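Local coordinates for 2L protein (Yaba-like disease virus, PDB 3IT8) that probably binds and neutralises tumour necrosis factor, as a viral protein built like an MHC class I heavy chain, at residues 215-220 with 280-285; 182-187 with 286-291; 199-204 with 266-271. All coordinates share one frame; numbering follows the deposited sequence.

Contact 1. Residues 215-220 with 280-285; sequences KWIESE and VCVVFH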
loop_
_atom_site.group_PDB
_atom_site.type_symbol
_atom_site.label_atom_id
_atom_site.label_comp_id
_atom_site.label_asym_id
_atom_site.label_seq_id
_atom_site.Cartn_x
_atom_site.Cartn_y
_atom_site.Cartn_z
ATOM N N LYS D 215 18.845 30.570 10.869
ATOM C CA LYS D 215 19.195 29.542 11.854
ATOM C C LYS D 215 20.703 29.459 12.038
ATOM O O LYS D 215 21.455 29.382 11.068
ATOM C CB LYS D 215 18.680 28.158 11.428
ATOM C CG LYS D 215 17.193 27.986 11.540
ATOM C CD LYS D 215 16.768 26.552 11.344
ATOM C CE LYS D 215 15.288 26.411 11.671
ATOM N NZ LYS D 215 14.857 24.988 11.828
ATOM N N TRP D 216 21.133 29.489 13.291
ATOM C CA TRP D 216 22.551 29.370 13.612
ATOM C C TRP D 216 22.834 27.948 14.081
ATOM O O TRP D 216 22.310 27.503 15.105
ATOM C CB TRP D 216 22.958 30.374 14.694
ATOM C CG TRP D 216 22.932 31.773 14.207
ATOM C CD1 TRP D 216 21.881 32.630 14.252
ATOM C CD2 TRP D 216 23.991 32.467 13.532
ATOM N NE1 TRP D 216 22.212 33.821 13.650
ATOM C CE2 TRP D 216 23.504 33.747 13.197
ATOM C CE3 TRP D 216 25.303 32.130 13.177
ATOM C CZ2 TRP D 216 24.285 34.699 12.523
ATOM C CZ3 TRP D 216 26.079 33.076 12.504
ATOM C CH2 TRP D 216 25.566 34.344 12.186
ATOM N N ILE D 217 23.664 27.243 13.319
ATOM C CA ILE D 217 24.005 25.860 13.631
ATOM C C ILE D 217 25.513 25.637 13.699
ATOM O O ILE D 217 26.252 26.092 12.825
ATOM C CB ILE D 217 23.421 24.928 12.567
ATOM C CG1 ILE D 217 21.910 25.151 12.457
ATOM C CG2 ILE D 217 23.720 23.505 12.917
ATOM C CD1 ILE D 217 21.265 24.399 11.334
ATOM N N GLU D 218 25.971 24.943 14.735
ATOM C CA GLU D 218 27.394 24.673 14.870
ATOM C C GLU D 218 27.851 23.900 13.635
ATOM O O GLU D 218 27.208 22.929 13.235
ATOM C CB GLU D 218 27.655 23.893 16.156
ATOM C CG GLU D 218 27.615 24.788 17.381
ATOM C CD GLU D 218 27.614 24.017 18.683
ATOM O OE1 GLU D 218 28.454 23.104 18.842
ATOM O OE2 GLU D 218 26.775 24.331 19.556
ATOM N N SER D 219 28.951 24.342 13.025
ATOM C CA SER D 219 29.471 23.715 11.807
ATOM C C SER D 219 29.767 22.216 11.875
ATOM O O SER D 219 29.779 21.536 10.843
ATOM C CB SER D 219 30.723 24.452 11.338
ATOM O OG SER D 219 31.716 24.424 12.339
ATOM N N GLU D 220 30.019 21.699 13.075
ATOM C CA GLU D 220 30.303 20.276 13.230
ATOM C C GLU D 220 29.168 19.441 12.630
ATOM O O GLU D 220 29.399 18.415 11.991
ATOM C CB GLU D 220 30.465 19.921 14.707
ATOM C CG GLU D 220 29.251 20.254 15.546
ATOM C CD GLU D 220 29.288 19.608 16.917
ATOM O OE1 GLU D 220 29.292 18.359 16.976
ATOM O OE2 GLU D 220 29.309 20.344 17.932
ATOM N N VAL D 280 27.350 28.528 11.971
ATOM C CA VAL D 280 27.360 28.887 10.573
ATOM C C VAL D 280 25.943 29.446 10.371
ATOM O O VAL D 280 24.999 29.035 11.052
ATOM C CB VAL D 280 27.595 27.651 9.704
ATOM C CG1 VAL D 280 26.493 26.639 9.915
ATOM C CG2 VAL D 280 27.660 28.058 8.277
ATOM N N CYS D 281 25.780 30.398 9.468
ATOM C CA CYS D 281 24.467 30.984 9.270
ATOM C C CYS D 281 23.677 30.300 8.156
ATOM O O CYS D 281 24.143 30.215 7.018
ATOM C CB CYS D 281 24.610 32.481 8.960
ATOM S SG CYS D 281 23.026 33.377 8.860
ATOM N N VAL D 282 22.485 29.800 8.491
ATOM C CA VAL D 282 21.616 29.172 7.496
ATOM C C VAL D 282 20.456 30.130 7.238
ATOM O O VAL D 282 19.692 30.443 8.146
ATOM C CB VAL D 282 21.038 27.833 7.975
ATOM C CG1 VAL D 282 20.341 27.150 6.816
ATOM C CG2 VAL D 282 22.148 26.940 8.521
ATOM N N VAL D 283 20.338 30.588 5.996
ATOM C CA VAL D 283 19.301 31.536 5.595
ATOM C C VAL D 283 18.148 30.909 4.832
ATOM O O VAL D 283 18.358 30.301 3.782
ATOM C CB VAL D 283 19.913 32.635 4.722
ATOM C CG1 VAL D 283 18.830 33.477 4.090
ATOM C CG2 VAL D 283 20.839 33.488 5.567
ATOM N N PHE D 284 16.932 31.065 5.360
ATOM C CA PHE D 284 15.742 30.524 4.711
ATOM C C PHE D 284 14.963 31.636 4.034
ATOM O O PHE D 284 14.495 32.563 4.684
ATOM C CB PHE D 284 14.853 29.823 5.722
ATOM C CG PHE D 284 15.486 28.628 6.345
ATOM C CD1 PHE D 284 16.264 28.755 7.486
ATOM C CD2 PHE D 284 15.301 27.359 5.794
ATOM C CE1 PHE D 284 16.850 27.633 8.076
ATOM C CE2 PHE D 284 15.884 26.222 6.375
ATOM C CZ PHE D 284 16.659 26.362 7.519
ATOM N N HIS D 285 14.832 31.537 2.719
ATOM C CA HIS D 285 14.106 32.528 1.939
ATOM C C HIS D 285 13.510 31.876 0.685
ATOM O O HIS D 285 13.953 30.808 0.276
ATOM C CB HIS D 285 15.051 33.648 1.541
ATOM C CG HIS D 285 14.391 34.737 0.768
ATOM N ND1 HIS D 285 13.639 35.720 1.365
ATOM C CD2 HIS D 285 14.340 34.978 -0.561
ATOM C CE1 HIS D 285 13.150 36.521 0.437
ATOM N NE2 HIS D 285 13.559 36.093 -0.741
#

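Contact 2. Residues 182-187 with 286-291; sequences TTPTVK and DTLEAQ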
loop_
_atom_site.group_PDB
_atom_site.type_symbol
_atom_site.label_atom_id
_atom_site.label_comp_id
_atom_site.label_asym_id
_atom_site.label_seq_id
_atom_site.Cartn_x
_atom_site.Cartn_y
_atom_site.Cartn_z
ATOM N N THR D 182 13.254 38.526 -5.406
ATOM C CA THR D 182 14.608 39.052 -5.513
ATOM C C THR D 182 15.556 38.359 -4.539
ATOM O O THR D 182 15.367 38.410 -3.320
ATOM C CB THR D 182 14.624 40.557 -5.266
ATOM O OG1 THR D 182 14.049 41.208 -6.404
ATOM C CG2 THR D 182 16.046 41.063 -5.023
ATOM N N THR D 183 16.581 37.712 -5.094
ATOM C CA THR D 183 17.550 36.989 -4.286
ATOM C C THR D 183 18.509 37.902 -3.558
ATOM O O THR D 183 19.074 38.809 -4.132
ATOM C CB THR D 183 18.345 36.033 -5.133
ATOM O OG1 THR D 183 17.445 35.303 -5.977
ATOM C CG2 THR D 183 19.104 35.075 -4.241
ATOM N N PRO D 184 18.713 37.655 -2.270
ATOM C CA PRO D 184 19.610 38.475 -1.466
ATOM C C PRO D 184 21.086 38.107 -1.584
ATOM O O PRO D 184 21.447 37.105 -2.201
ATOM C CB PRO D 184 19.095 38.234 -0.061
ATOM C CG PRO D 184 18.810 36.764 -0.108
ATOM C CD PRO D 184 18.079 36.616 -1.440
ATOM N N THR D 185 21.913 38.940 -0.960
ATOM C CA THR D 185 23.352 38.777 -0.903
ATOM C C THR D 185 23.621 38.519 0.561
ATOM O O THR D 185 23.122 39.252 1.408
ATOM C CB THR D 185 24.064 40.064 -1.290
ATOM O OG1 THR D 185 23.897 40.295 -2.689
ATOM C CG2 THR D 185 25.534 39.983 -0.957
ATOM N N VAL D 186 24.399 37.493 0.876
ATOM C CA VAL D 186 24.661 37.207 2.275
ATOM C C VAL D 186 26.140 37.257 2.577
ATOM O O VAL D 186 26.980 36.938 1.731
ATOM C CB VAL D 186 24.113 35.818 2.680
ATOM C CG1 VAL D 186 24.171 35.646 4.193
ATOM C CG2 VAL D 186 22.698 35.648 2.161
ATOM N N LYS D 187 26.444 37.680 3.797
ATOM C CA LYS D 187 27.813 37.773 4.284
ATOM C C LYS D 187 27.746 37.634 5.797
ATOM O O LYS D 187 26.897 38.255 6.433
ATOM C CB LYS D 187 28.419 39.122 3.901
ATOM C CG LYS D 187 28.577 39.306 2.399
ATOM C CD LYS D 187 28.399 40.755 1.982
ATOM C CE LYS D 187 28.393 40.885 0.466
ATOM N NZ LYS D 187 27.994 42.250 0.026
ATOM N N ASP D 286 12.508 32.511 0.081
ATOM C CA ASP D 286 11.871 31.953 -1.113
ATOM C C ASP D 286 12.884 31.661 -2.212
ATOM O O ASP D 286 12.851 30.598 -2.831
ATOM C CB ASP D 286 10.772 32.892 -1.609
ATOM C CG ASP D 286 9.450 32.667 -0.890
ATOM O OD1 ASP D 286 9.476 32.102 0.229
ATOM O OD2 ASP D 286 8.392 33.057 -1.445
ATOM N N THR D 287 13.777 32.605 -2.465
ATOM C CA THR D 287 14.831 32.393 -3.445
ATOM C C THR D 287 15.814 31.600 -2.593
ATOM O O THR D 287 15.904 31.853 -1.400
ATOM C CB THR D 287 15.437 33.739 -3.892
ATOM O OG1 THR D 287 16.069 34.391 -2.786
ATOM C CG2 THR D 287 14.328 34.654 -4.424
ATOM N N LEU D 288 16.537 30.647 -3.166
ATOM C CA LEU D 288 17.453 29.804 -2.372
ATOM C C LEU D 288 16.764 29.136 -1.178
ATOM O O LEU D 288 16.946 29.564 -0.051
ATOM C CB LEU D 288 18.696 30.593 -1.875
ATOM C CG LEU D 288 18.942 31.830 -0.957
ATOM C CD1 LEU D 288 18.456 33.070 -1.648
ATOM C CD2 LEU D 288 18.325 31.696 0.417
ATOM N N GLU D 289 15.979 28.086 -1.428
ATOM C CA GLU D 289 15.249 27.369 -0.369
ATOM C C GLU D 289 15.918 27.415 1.015
ATOM O O GLU D 289 15.266 27.670 2.026
ATOM C CB GLU D 289 15.007 25.916 -0.788
ATOM C CG GLU D 289 14.086 25.769 -1.995
ATOM C CD GLU D 289 13.747 24.315 -2.305
ATOM O OE1 GLU D 289 14.681 23.519 -2.547
ATOM O OE2 GLU D 289 12.543 23.969 -2.308
ATOM N N ALA D 290 17.220 27.175 1.057
ATOM C CA ALA D 290 17.956 27.230 2.315
ATOM C C ALA D 290 19.449 27.105 2.045
ATOM O O ALA D 290 19.933 26.026 1.699
ATOM C CB ALA D 290 17.503 26.129 3.243
ATOM N N GLN D 291 20.177 28.212 2.189
ATOM C CA GLN D 291 21.621 28.221 1.963
ATOM C C GLN D 291 22.436 28.436 3.231
ATOM O O GLN D 291 22.009 29.132 4.152
ATOM C CB GLN D 291 22.004 29.283 0.954
ATOM C CG GLN D 291 22.010 28.786 -0.458
ATOM C CD GLN D 291 22.840 29.678 -1.363
ATOM O OE1 GLN D 291 23.992 30.002 -1.043
ATOM N NE2 GLN D 291 22.266 30.082 -2.500
#

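Contact 3. Residues 199-204 with 266-271; sequences TLECTV and TDLVRT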
loop_
_atom_site.group_PDB
_atom_site.type_symbol
_atom_site.label_atom_id
_atom_site.label_comp_id
_atom_site.label_asym_id
_atom_site.label_seq_id
_atom_site.Cartn_x
_atom_site.Cartn_y
_atom_site.Cartn_z
ATOM N N THR D 199 31.582 37.732 18.295
ATOM C CA THR D 199 30.221 38.022 17.852
ATOM C C THR D 199 30.075 37.751 16.352
ATOM O O THR D 199 30.915 38.158 15.543
ATOM C CB THR D 199 29.834 39.503 18.146
ATOM O OG1 THR D 199 28.444 39.569 18.464
ATOM C CG2 THR D 199 30.095 40.408 16.931
ATOM N N LEU D 200 29.010 37.050 15.980
ATOM C CA LEU D 200 28.771 36.746 14.577
ATOM C C LEU D 200 27.588 37.540 14.058
ATOM O O LEU D 200 26.565 37.664 14.730
ATOM C CB LEU D 200 28.538 35.249 14.395
ATOM C CG LEU D 200 29.854 34.476 14.400
ATOM C CD1 LEU D 200 29.604 32.993 14.501
ATOM C CD2 LEU D 200 30.614 34.813 13.129
ATOM N N GLU D 201 27.740 38.088 12.862
ATOM C CA GLU D 201 26.695 38.889 12.266
ATOM C C GLU D 201 26.386 38.424 10.859
ATOM O O GLU D 201 27.222 38.539 9.957
ATOM C CB GLU D 201 27.128 40.346 12.229
ATOM C CG GLU D 201 26.090 41.268 11.651
ATOM C CD GLU D 201 26.605 42.678 11.523
ATOM O OE1 GLU D 201 27.050 43.237 12.549
ATOM O OE2 GLU D 201 26.572 43.227 10.400
ATOM N N CYS D 202 25.174 37.907 10.677
ATOM C CA CYS D 202 24.710 37.425 9.382
ATOM C C CYS D 202 23.905 38.558 8.771
ATOM O O CYS D 202 22.945 39.011 9.372
ATOM C CB CYS D 202 23.812 36.207 9.582
ATOM S SG CYS D 202 23.470 35.216 8.101
ATOM N N THR D 203 24.301 39.043 7.600
ATOM C CA THR D 203 23.543 40.117 6.976
ATOM C C THR D 203 23.069 39.694 5.596
ATOM O O THR D 203 23.858 39.274 4.741
ATOM C CB THR D 203 24.360 41.405 6.838
ATOM O OG1 THR D 203 24.785 41.547 5.482
ATOM C CG2 THR D 203 25.570 41.375 7.748
ATOM N N VAL D 204 21.762 39.811 5.400
ATOM C CA VAL D 204 21.121 39.443 4.147
ATOM C C VAL D 204 20.694 40.734 3.449
ATOM O O VAL D 204 19.921 41.510 3.987
ATOM C CB VAL D 204 19.898 38.528 4.428
ATOM C CG1 VAL D 204 19.375 37.932 3.127
ATOM C CG2 VAL D 204 20.297 37.431 5.406
ATOM N N THR D 266 19.689 42.060 9.297
ATOM C CA THR D 266 20.949 41.924 10.014
ATOM C C THR D 266 20.714 41.119 11.270
ATOM O O THR D 266 20.023 41.583 12.161
ATOM C CB THR D 266 21.518 43.286 10.423
ATOM O OG1 THR D 266 21.999 43.963 9.260
ATOM C CG2 THR D 266 22.657 43.119 11.409
ATOM N N ASP D 267 21.282 39.918 11.349
ATOM C CA ASP D 267 21.096 39.085 12.530
ATOM C C ASP D 267 22.411 38.868 13.260
ATOM O O ASP D 267 23.377 38.381 12.682
ATOM C CB ASP D 267 20.485 37.740 12.143
ATOM C CG ASP D 267 19.971 36.979 13.343
ATOM O OD1 ASP D 267 19.227 37.578 14.146
ATOM O OD2 ASP D 267 20.299 35.788 13.493
ATOM N N LEU D 268 22.435 39.225 14.539
ATOM C CA LEU D 268 23.642 39.104 15.353
ATOM C C LEU D 268 23.578 37.925 16.329
ATOM O O LEU D 268 22.497 37.503 16.725
ATOM C CB LEU D 268 23.856 40.404 16.132
ATOM C CG LEU D 268 25.270 40.706 16.625
ATOM C CD1 LEU D 268 26.171 40.921 15.418
ATOM C CD2 LEU D 268 25.264 41.938 17.510
ATOM N N VAL D 269 24.738 37.397 16.717
ATOM C CA VAL D 269 24.792 36.268 17.642
ATOM C C VAL D 269 25.983 36.348 18.584
ATOM O O VAL D 269 27.108 36.639 18.167
ATOM C CB VAL D 269 24.857 34.928 16.881
ATOM C CG1 VAL D 269 25.135 33.782 17.839
ATOM C CG2 VAL D 269 23.549 34.685 16.185
ATOM N N ARG D 270 25.724 36.077 19.859
ATOM C CA ARG D 270 26.752 36.110 20.898
ATOM C C ARG D 270 27.527 34.794 20.901
ATOM O O ARG D 270 27.063 33.800 21.452
ATOM C CB ARG D 270 26.085 36.318 22.258
ATOM C CG ARG D 270 26.630 37.474 23.069
ATOM C CD ARG D 270 27.933 37.121 23.747
ATOM N NE ARG D 270 28.349 38.179 24.664
ATOM C CZ ARG D 270 29.379 38.088 25.501
ATOM N NH1 ARG D 270 30.108 36.978 25.543
ATOM N NH2 ARG D 270 29.675 39.103 26.304
ATOM N N THR D 271 28.709 34.791 20.289
ATOM C CA THR D 271 29.529 33.582 20.222
ATOM C C THR D 271 30.137 33.220 21.571
ATOM O O THR D 271 31.355 33.240 21.724
ATOM C CB THR D 271 30.684 33.734 19.192
ATOM O OG1 THR D 271 30.143 34.060 17.906
ATOM C CG2 THR D 271 31.478 32.435 19.073
#

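Contact 1. Residues 215-220 with 280-285
Cys281 lies over one face of the Trp216 indole: its CB is 3.8 Å above the ring plane, displaced toward the rim, and 4.0 Å from the centroid of the six-membered ring. The sulfur SG follows over the same ring, 4.4 Å from that centroid, so a CH-pi and a sulfur-aromatic contact share one aromatic surface. With SG anti to the backbone N (chi1 -174°), the sulfur stays over the ring as well and leads on to the disulfide with Cys202; CB is placed there by the pairing of the two residues. The indole NE1 is not left without a partner in the core, for it donates to the carboxylate of Asp267. The other flat group, Phe284, has Lys215 CB at its edge, in the plane of the ring. The extended methylenes of the lysine then run on obliquely, and CD comes 3.4 Å from Phe284 CE1. Lysine suits this place because its aliphatic stem can lie against an aromatic ring while the ammonium reaches on to a salt bridge with Glu236. Beside it, Ile217 and Val282 mesh as branched apolar side chains, CD1 of the isoleucine meeting CG2 of the valine at 3.9 Å. The backbones join as antiparallel strands. Lys215 and Val282 form a hydrogen-bonded pair, with Lys215 N 2.9 Å from Val282 O and Val282 N 2.8 Å from Lys215 O. Ile217 and Val280 form another, in which Val280 N approaches Ile217 O from 38° out of the carbonyl plane. Trp216 and Cys281 face each other as the non-hydrogen-bonded pair between them, their side chains on the opposite face from Lys215, Ile217, Val280 and Val282. A tryptophan packed against the intersheet disulfide, on the strand next to that of the second cysteine, is the core signature of the immunoglobulin fold.

Contact 2. Residues 182-187 with 286-291
Thr183 and Thr287 meet at a slant, the hydroxyl of the first laid against the carbon branch of the second: Thr183 OG1 is 3.3 Å from Thr287 CB and 3.5 Å from its methyl CG2. Because the Thr183 methyl stands anti to the backbone N, it points the other way along the contact and crosses the end of Leu288, touching CD1. That same leucine methyl also meets Pro184, whose ring carbon CD lies 3.6 Å from Leu288 CD1 as the two side chains reach toward one another. Thr287, by contrast, slides past the proline in the opposite direction, and its OG1 comes to 3.3 Å from Pro184 CD. Proline suits this place, since it offers a compact apolar rim and has no N-H to satisfy. Leucine supplies a branched end that can serve both Thr183 and Pro184, and it also packs on Val283. The contact sets the loop between strands 279-284 and 291-293 beside the chain entering strand 185-189, at the surface of the immunoglobulin-like domain. No hydrogen bond spans the two segments, so what joins them directly is van der Waals contact, which probably sets their alignment less strictly than hydrogen bonds would; backbone bonds to neighbouring strands hold each in place.

Contact 3. Residues 199-204 with 266-271
Val269 O is gripped by two donors from the neighbouring strand. Leu200 N approaches in the carbonyl plane at 2.9 Å from Val269 O, whereas the hydroxyl of Thr199 comes from well above that plane, its OG1 lying 3.2 Å from the same oxygen. Threonine suits this position because its beta branch fits an extended backbone and its hydroxyl can lean back onto the adjoining strand. The reciprocal bond, Val269 N to Leu200 O, measures 2.7 Å and completes a hydrogen-bonded antiparallel pair. Two residues further on, Cys202 and Asp267 form the second such pair, with Cys202 N 2.7 Å from Asp267 O and Asp267 N 2.7 Å from Cys202 O. Their side chains lie on the face carrying Leu200 and Val269. This is the inner face of one sheet of an immunoglobulin beta-sandwich: Cys202 crosses to the other sheet through its disulfide with Cys281, and Leu200, Cys202 and Val269 all pack on Trp216. Asp267 would be an unexpected acid here, but its carboxylate accepts the indole N-H of Trp216, with a weak, long ion pair to Arg239 besides. On the face of Thr199, Glu201 and Leu268, a different kind of packing prevails. The leucine, an exposed residue, bends over the glutamate stem, bringing CD1 to 3.4 Å from Glu201 CB. Extended from a CG anti to the backbone N (chi1 -179°), the glutamate runs on past Thr266, whose methyl CG2 lies 3.9 Å from Glu201 CG. An acid with a long aliphatic stem suits this surface, its methylenes resting on neighbours before the charge is reached. Beyond Val269, the hydroxyl of Thr271 turns toward the Leu200 side chain, placing OG1 3.5 Å from Leu200 CG, though Thr271 is poorly ordered and its hydroxyl less certainly placed.

All three contacts belong to the immunoglobulin-like domain. Contact 1 joins strands 213-218 and 279-284 of one sheet, and contact 3 joins strands 198-207 and 263-271 of the other. Their centres lie 11 Å apart, and their segments alternate along the chain, as expected when successive strands cross between the layers of a sandwich. The disulfide and the Trp216–Asp267 hydrogen bond tie the layers together. Contact 2, 13 Å from contact 1 and 16 Å from contact 3, uses the first and last of the six segments and so encloses the other two in sequence. It touches both sheets, pairing Lys187 with Thr203 and Gln291 with Val283, and brings the chain leading into the domain's first strand against the loop that precedes its last.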